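DUF871 domain-containing protein (Enterococcus faecalis, PDB 2P0O) is of unknown function but, as a TIM-barrel member of the 6-phospho-N-acetylmuramidase (MupG) family, probably hydrolyses a 6-phosphorylated muramic acid glycoside. Local coordinates at residues Y22-F35 and Y220-F234. Numbering follows the deposited sequence.
Sequences YIKKMKALGFDGIF and YIGDPTISERTMAQF
Helices 22-28 and 228-234 run roughly parallel, their axes 10.7 Å apart at 27°, and Y22, at the start of the first, faces T225 in the loop before the second. The CG2 methyl of T225 sits over the centre of the Y22 ring, 3.8 Å from the ring centroid, as a CH-pi contact. M26 CG lies against the opposite face, so the ring is sandwiched. With its CG anti to the backbone N (chi1 176°), Y22 carries its hydroxyl to a water shared with D223 O. T225 OG1 turns to Q183 N.

M26 is a selenomethionine bent at chi2 and chi3. This places its CE over the F31 ring. M26 CE also lies 3.3 Å from I226 CD1, tighter than a usual carbon contact. I221 CG1 also packs on CE. F31 points its edge at the face of F234, a T-shaped pair with planes at 69° and centroids 5.0 Å apart. Selenomethionine M231 sets its CE between K25 CB and L29 CD2.

At the strand end of the contact, the Y220 hydroxyl lies 3.5 Å from G33 CA and shares a water with I34 O.

Strands 33-38 and 218-221 flank strand 4-8 in the closed eight-stranded barrel, and I7 touches Y22 and M26. The contact thus packs the helices that follow the first and eighth barrel strands together across its closure. Apolar and aromatic packing joins them without direct hydrogen bonds, while both tyrosine hydroxyls reach backbone carbonyls through water.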
loop_
_atom_site.group_PDB
_atom_site.type_symbol
_atom_site.label_atom_id
_atom_site.label_comp_id
_atom_site.label_asym_id
_atom_site.label_seq_id
_atom_site.Cartn_x
_atom_site.Cartn_y
_atom_site.Cartn_z
ATOM N N TYR A 22 -2.382 -4.493 -16.211
ATOM C CA TYR A 22 -2.260 -4.087 -14.831
ATOM C C TYR A 22 -1.741 -5.172 -13.890
ATOM O O TYR A 22 -0.801 -4.925 -13.100
ATOM C CB TYR A 22 -3.614 -3.580 -14.332
ATOM C CG TYR A 22 -3.642 -3.199 -12.850
ATOM C CD1 TYR A 22 -2.951 -2.079 -12.363
ATOM C CD2 TYR A 22 -4.397 -3.949 -11.937
ATOM C CE1 TYR A 22 -3.012 -1.725 -10.971
ATOM C CE2 TYR A 22 -4.460 -3.621 -10.575
ATOM C CZ TYR A 22 -3.783 -2.507 -10.097
ATOM O OH TYR A 22 -3.887 -2.206 -8.737
ATOM N N ILE A 23 -2.383 -6.339 -13.924
ATOM C CA ILE A 23 -2.002 -7.458 -13.053
ATOM C C ILE A 23 -0.513 -7.837 -13.255
ATOM O O ILE A 23 0.274 -7.924 -12.295
ATOM C CB ILE A 23 -2.929 -8.686 -13.266
ATOM C CG1 ILE A 23 -4.336 -8.405 -12.727
ATOM C CG2 ILE A 23 -2.344 -9.925 -12.588
ATOM C CD1 ILE A 23 -5.396 -9.408 -13.223
ATOM N N LYS A 24 -0.134 -8.000 -14.511
ATOM C CA LYS A 24 1.237 -8.334 -14.881
ATOM C C LYS A 24 2.248 -7.274 -14.423
ATOM O O LYS A 24 3.307 -7.614 -13.874
ATOM C CB LYS A 24 1.349 -8.564 -16.394
ATOM C CG LYS A 24 0.598 -9.774 -16.894
ATOM C CD LYS A 24 1.006 -10.128 -18.347
ATOM C CE LYS A 24 -0.004 -11.094 -18.951
ATOM N NZ LYS A 24 0.524 -11.933 -20.097
ATOM N N LYS A 25 1.920 -5.996 -14.637
ATOM C CA LYS A 25 2.789 -4.912 -14.179
ATOM C C LYS A 25 2.917 -4.885 -12.662
ATOM O O LYS A 25 3.999 -4.675 -12.139
ATOM C CB LYS A 25 2.263 -3.569 -14.640
ATOM C CG LYS A 25 2.753 -3.197 -16.005
ATOM C CD LYS A 25 2.095 -1.919 -16.485
ATOM C CE LYS A 25 2.446 -1.724 -17.953
ATOM N NZ LYS A 25 1.916 -0.406 -18.374
HETATM N N MSE A 26 1.806 -5.102 -11.958
HETATM C CA MSE A 26 1.822 -5.067 -10.496
HETATM C C MSE A 26 2.726 -6.173 -9.941
HETATM O O MSE A 26 3.527 -5.925 -9.034
HETATM C CB MSE A 26 0.406 -5.107 -9.925
HETATM C CG MSE A 26 -0.378 -3.814 -10.217
HETATM SE SE MSE A 26 0.483 -2.191 -9.455
HETATM C CE MSE A 26 -0.404 -2.183 -7.712
ATOM N N LYS A 27 2.627 -7.373 -10.513
ATOM C CA LYS A 27 3.554 -8.443 -10.173
ATOM C C LYS A 27 5.029 -8.020 -10.324
ATOM O O LYS A 27 5.807 -8.194 -9.386
ATOM C CB LYS A 27 3.281 -9.706 -10.984
ATOM C CG LYS A 27 4.366 -10.767 -10.828
ATOM C CD LYS A 27 4.229 -11.462 -9.496
ATOM C CE LYS A 27 5.321 -12.496 -9.329
ATOM N NZ LYS A 27 5.090 -13.238 -8.065
ATOM N N ALA A 28 5.404 -7.472 -11.483
ATOM C CA ALA A 28 6.760 -6.939 -11.670
ATOM C C ALA A 28 7.113 -5.779 -10.710
ATOM O O ALA A 28 8.278 -5.452 -10.500
ATOM C CB ALA A 28 7.006 -6.538 -13.135
ATOM N N LEU A 29 6.110 -5.158 -10.112
ATOM C CA LEU A 29 6.378 -4.089 -9.165
ATOM C C LEU A 29 6.449 -4.602 -7.727
ATOM O O LEU A 29 6.496 -3.800 -6.800
ATOM C CB LEU A 29 5.281 -3.026 -9.288
ATOM C CG LEU A 29 5.405 -1.813 -10.228
ATOM C CD1 LEU A 29 6.499 -1.886 -11.240
ATOM C CD2 LEU A 29 4.050 -1.442 -10.871
ATOM N N GLY A 30 6.427 -5.922 -7.529
ATOM C CA GLY A 30 6.495 -6.487 -6.175
ATOM C C GLY A 30 5.175 -6.836 -5.476
ATOM O O GLY A 30 5.136 -6.983 -4.249
ATOM N N PHE A 31 4.102 -6.985 -6.251
ATOM C CA PHE A 31 2.780 -7.431 -5.751
ATOM C C PHE A 31 2.581 -8.919 -6.047
ATOM O O PHE A 31 2.684 -9.306 -7.202
ATOM C CB PHE A 31 1.670 -6.589 -6.394
ATOM C CG PHE A 31 1.674 -5.143 -5.942
ATOM C CD1 PHE A 31 2.602 -4.224 -6.473
ATOM C CD2 PHE A 31 0.761 -4.705 -4.979
ATOM C CE1 PHE A 31 2.628 -2.892 -6.042
ATOM C CE2 PHE A 31 0.750 -3.368 -4.537
ATOM C CZ PHE A 31 1.686 -2.462 -5.066
ATOM N N ASP A 32 2.339 -9.741 -5.018
ATOM C CA ASP A 32 2.248 -11.197 -5.178
ATOM C C ASP A 32 0.887 -11.795 -4.924
ATOM O O ASP A 32 0.745 -13.032 -4.943
ATOM C CB ASP A 32 3.256 -11.949 -4.281
ATOM C CG ASP A 32 4.691 -11.634 -4.619
ATOM O OD1 ASP A 32 5.060 -11.707 -5.813
ATOM O OD2 ASP A 32 5.447 -11.301 -3.669
ATOM N N GLY A 33 -0.100 -10.939 -4.674
ATOM C CA GLY A 33 -1.423 -11.392 -4.288
ATOM C C GLY A 33 -2.566 -10.653 -4.944
ATOM O O GLY A 33 -2.458 -9.460 -5.294
ATOM N N ILE A 34 -3.675 -11.388 -5.090
ATOM C CA ILE A 34 -4.927 -10.867 -5.571
ATOM C C ILE A 34 -6.032 -11.171 -4.560
ATOM O O ILE A 34 -6.102 -12.281 -4.000
ATOM C CB ILE A 34 -5.320 -11.474 -6.941
ATOM C CG1 ILE A 34 -4.279 -11.113 -8.007
ATOM C CG2 ILE A 34 -6.745 -11.025 -7.337
ATOM C CD1 ILE A 34 -4.273 -12.047 -9.220
ATOM N N PHE A 35 -6.872 -10.164 -4.330
ATOM C CA PHE A 35 -8.135 -10.307 -3.604
ATOM C C PHE A 35 -9.278 -10.033 -4.580
ATOM O O PHE A 35 -9.213 -9.103 -5.395
ATOM C CB PHE A 35 -8.203 -9.334 -2.413
ATOM C CG PHE A 35 -9.518 -9.351 -1.664
ATOM C CD1 PHE A 35 -9.709 -10.216 -0.575
ATOM C CD2 PHE A 35 -10.557 -8.466 -2.012
ATOM C CE1 PHE A 35 -10.921 -10.233 0.152
ATOM C CE2 PHE A 35 -11.780 -8.466 -1.295
ATOM C CZ PHE A 35 -11.966 -9.340 -0.196
ATOM N N TYR A 220 -3.118 -4.606 0.621
ATOM C CA TYR A 220 -3.752 -4.714 -0.685
ATOM C C TYR A 220 -4.376 -3.405 -1.151
ATOM O O TYR A 220 -5.025 -2.705 -0.383
ATOM C CB TYR A 220 -4.849 -5.793 -0.657
ATOM C CG TYR A 220 -4.299 -7.212 -0.794
ATOM C CD1 TYR A 220 -3.347 -7.706 0.127
ATOM C CD2 TYR A 220 -4.725 -8.063 -1.837
ATOM C CE1 TYR A 220 -2.831 -8.998 0.009
ATOM C CE2 TYR A 220 -4.208 -9.390 -1.970
ATOM C CZ TYR A 220 -3.267 -9.837 -1.031
ATOM O OH TYR A 220 -2.745 -11.100 -1.105
ATOM N N ILE A 221 -4.217 -3.104 -2.432
ATOM C CA ILE A 221 -4.980 -2.033 -3.056
ATOM C C ILE A 221 -6.443 -2.473 -3.090
ATOM O O ILE A 221 -6.761 -3.539 -3.651
ATOM C CB ILE A 221 -4.518 -1.714 -4.515
ATOM C CG1 ILE A 221 -2.975 -1.728 -4.637
ATOM C CG2 ILE A 221 -5.155 -0.384 -5.003
ATOM C CD1 ILE A 221 -2.290 -0.713 -3.714
ATOM N N GLY A 222 -7.324 -1.642 -2.521
ATOM C CA GLY A 222 -8.760 -1.933 -2.499
ATOM C C GLY A 222 -9.444 -1.642 -3.815
ATOM O O GLY A 222 -10.270 -2.449 -4.283
ATOM N N ASP A 223 -9.144 -0.486 -4.426
ATOM C CA ASP A 223 -9.761 -0.140 -5.715
ATOM C C ASP A 223 -9.180 -0.920 -6.918
ATOM O O ASP A 223 -8.132 -1.564 -6.785
ATOM C CB ASP A 223 -9.617 1.345 -5.968
ATOM C CG ASP A 223 -10.348 2.163 -4.954
ATOM O OD1 ASP A 223 -11.546 2.403 -5.162
ATOM O OD2 ASP A 223 -9.728 2.569 -3.944
ATOM N N PRO A 224 -9.867 -0.885 -8.087
ATOM C CA PRO A 224 -9.374 -1.571 -9.289
ATOM C C PRO A 224 -7.913 -1.328 -9.710
ATOM O O PRO A 224 -7.254 -2.280 -10.134
ATOM C CB PRO A 224 -10.345 -1.107 -10.387
ATOM C CG PRO A 224 -11.671 -0.892 -9.647
ATOM C CD PRO A 224 -11.202 -0.297 -8.302
ATOM N N THR A 225 -7.432 -0.088 -9.654
ATOM C CA THR A 225 -6.071 0.218 -10.068
ATOM C C THR A 225 -5.537 1.417 -9.289
ATOM O O THR A 225 -6.290 2.201 -8.672
ATOM C CB THR A 225 -5.950 0.574 -11.591
ATOM O OG1 THR A 225 -6.583 1.842 -11.837
ATOM C CG2 THR A 225 -6.554 -0.521 -12.538
ATOM N N ILE A 226 -4.217 1.561 -9.337
ATOM C CA ILE A 226 -3.555 2.783 -8.890
ATOM C C ILE A 226 -3.121 3.517 -10.146
ATOM O O ILE A 226 -3.059 2.903 -11.210
ATOM C CB ILE A 226 -2.342 2.486 -7.993
ATOM C CG1 ILE A 226 -1.558 1.283 -8.515
ATOM C CG2 ILE A 226 -2.803 2.305 -6.514
ATOM C CD1 ILE A 226 -0.205 1.104 -7.863
ATOM N N SER A 227 -2.831 4.813 -10.035
ATOM C CA SER A 227 -2.379 5.595 -11.188
ATOM C C SER A 227 -0.954 5.194 -11.594
ATOM O O SER A 227 -0.224 4.600 -10.803
ATOM C CB SER A 227 -2.384 7.075 -10.847
ATOM O OG SER A 227 -1.379 7.317 -9.876
ATOM N N GLU A 228 -0.569 5.514 -12.831
ATOM C CA GLU A 228 0.800 5.329 -13.297
ATOM C C GLU A 228 1.848 5.963 -12.366
ATOM O O GLU A 228 2.916 5.380 -12.130
ATOM C CB GLU A 228 0.956 5.874 -14.731
ATOM C CG GLU A 228 0.085 5.154 -15.768
ATOM C CD GLU A 228 0.787 3.949 -16.416
ATOM O OE1 GLU A 228 1.969 3.674 -16.071
ATOM O OE2 GLU A 228 0.161 3.282 -17.284
ATOM N N ARG A 229 1.534 7.145 -11.838
ATOM C CA ARG A 229 2.407 7.878 -10.948
ATOM C C ARG A 229 2.703 7.075 -9.685
ATOM O O ARG A 229 3.853 7.019 -9.182
ATOM C CB ARG A 229 1.715 9.186 -10.549
ATOM C CG ARG A 229 2.612 10.155 -9.783
ATOM C CD ARG A 229 1.824 11.392 -9.328
ATOM N NE ARG A 229 2.725 12.408 -8.792
ATOM C CZ ARG A 229 3.213 12.432 -7.547
ATOM N NH1 ARG A 229 2.896 11.486 -6.658
ATOM N NH2 ARG A 229 4.033 13.404 -7.193
ATOM N N THR A 230 1.634 6.495 -9.146
ATOM C CA THR A 230 1.716 5.730 -7.924
ATOM C C THR A 230 2.441 4.407 -8.170
ATOM O O THR A 230 3.254 3.990 -7.358
ATOM C CB THR A 230 0.295 5.555 -7.319
ATOM O OG1 THR A 230 -0.229 6.856 -7.053
ATOM C CG2 THR A 230 0.336 4.769 -6.027
HETATM N N MSE A 231 2.126 3.753 -9.284
HETATM C CA MSE A 231 2.892 2.567 -9.733
HETATM C C MSE A 231 4.411 2.823 -9.772
HETATM O O MSE A 231 5.217 1.984 -9.334
HETATM C CB MSE A 231 2.426 2.114 -11.120
HETATM C CG MSE A 231 0.998 1.636 -11.099
HETATM SE SE MSE A 231 0.271 1.141 -12.847
HETATM C CE MSE A 231 1.370 -0.430 -13.178
ATOM N N ALA A 232 4.771 3.990 -10.302
ATOM C CA ALA A 232 6.173 4.404 -10.457
ATOM C C ALA A 232 6.831 4.549 -9.106
ATOM O O ALA A 232 8.009 4.224 -8.967
ATOM C CB ALA A 232 6.263 5.700 -11.223
ATOM N N GLN A 233 6.069 5.039 -8.113
ATOM C CA GLN A 233 6.591 5.194 -6.760
ATOM C C GLN A 233 6.836 3.808 -6.137
ATOM O O GLN A 233 7.908 3.587 -5.563
ATOM C CB GLN A 233 5.690 6.084 -5.900
ATOM C CG GLN A 233 5.842 7.568 -6.266
ATOM C CD GLN A 233 4.965 8.491 -5.439
ATOM O OE1 GLN A 233 3.765 8.255 -5.280
ATOM N NE2 GLN A 233 5.551 9.559 -4.929
ATOM N N PHE A 234 5.862 2.891 -6.264
ATOM C CA PHE A 234 6.054 1.516 -5.818
ATOM C C PHE A 234 7.278 0.935 -6.493
ATOM O O PHE A 234 8.156 0.389 -5.822
ATOM C CB PHE A 234 4.823 0.612 -6.068
ATOM C CG PHE A 234 3.737 0.745 -5.006
ATOM C CD1 PHE A 234 3.868 0.107 -3.756
ATOM C CD2 PHE A 234 2.571 1.479 -5.265
ATOM C CE1 PHE A 234 2.850 0.223 -2.767
ATOM C CE2 PHE A 234 1.541 1.594 -4.277
ATOM C CZ PHE A 234 1.687 0.974 -3.046
HETATM O O HOH W 1 -6.000 -3.360 -7.339
HETATM O O HOH W 2 -4.031 -13.145 -1.971
#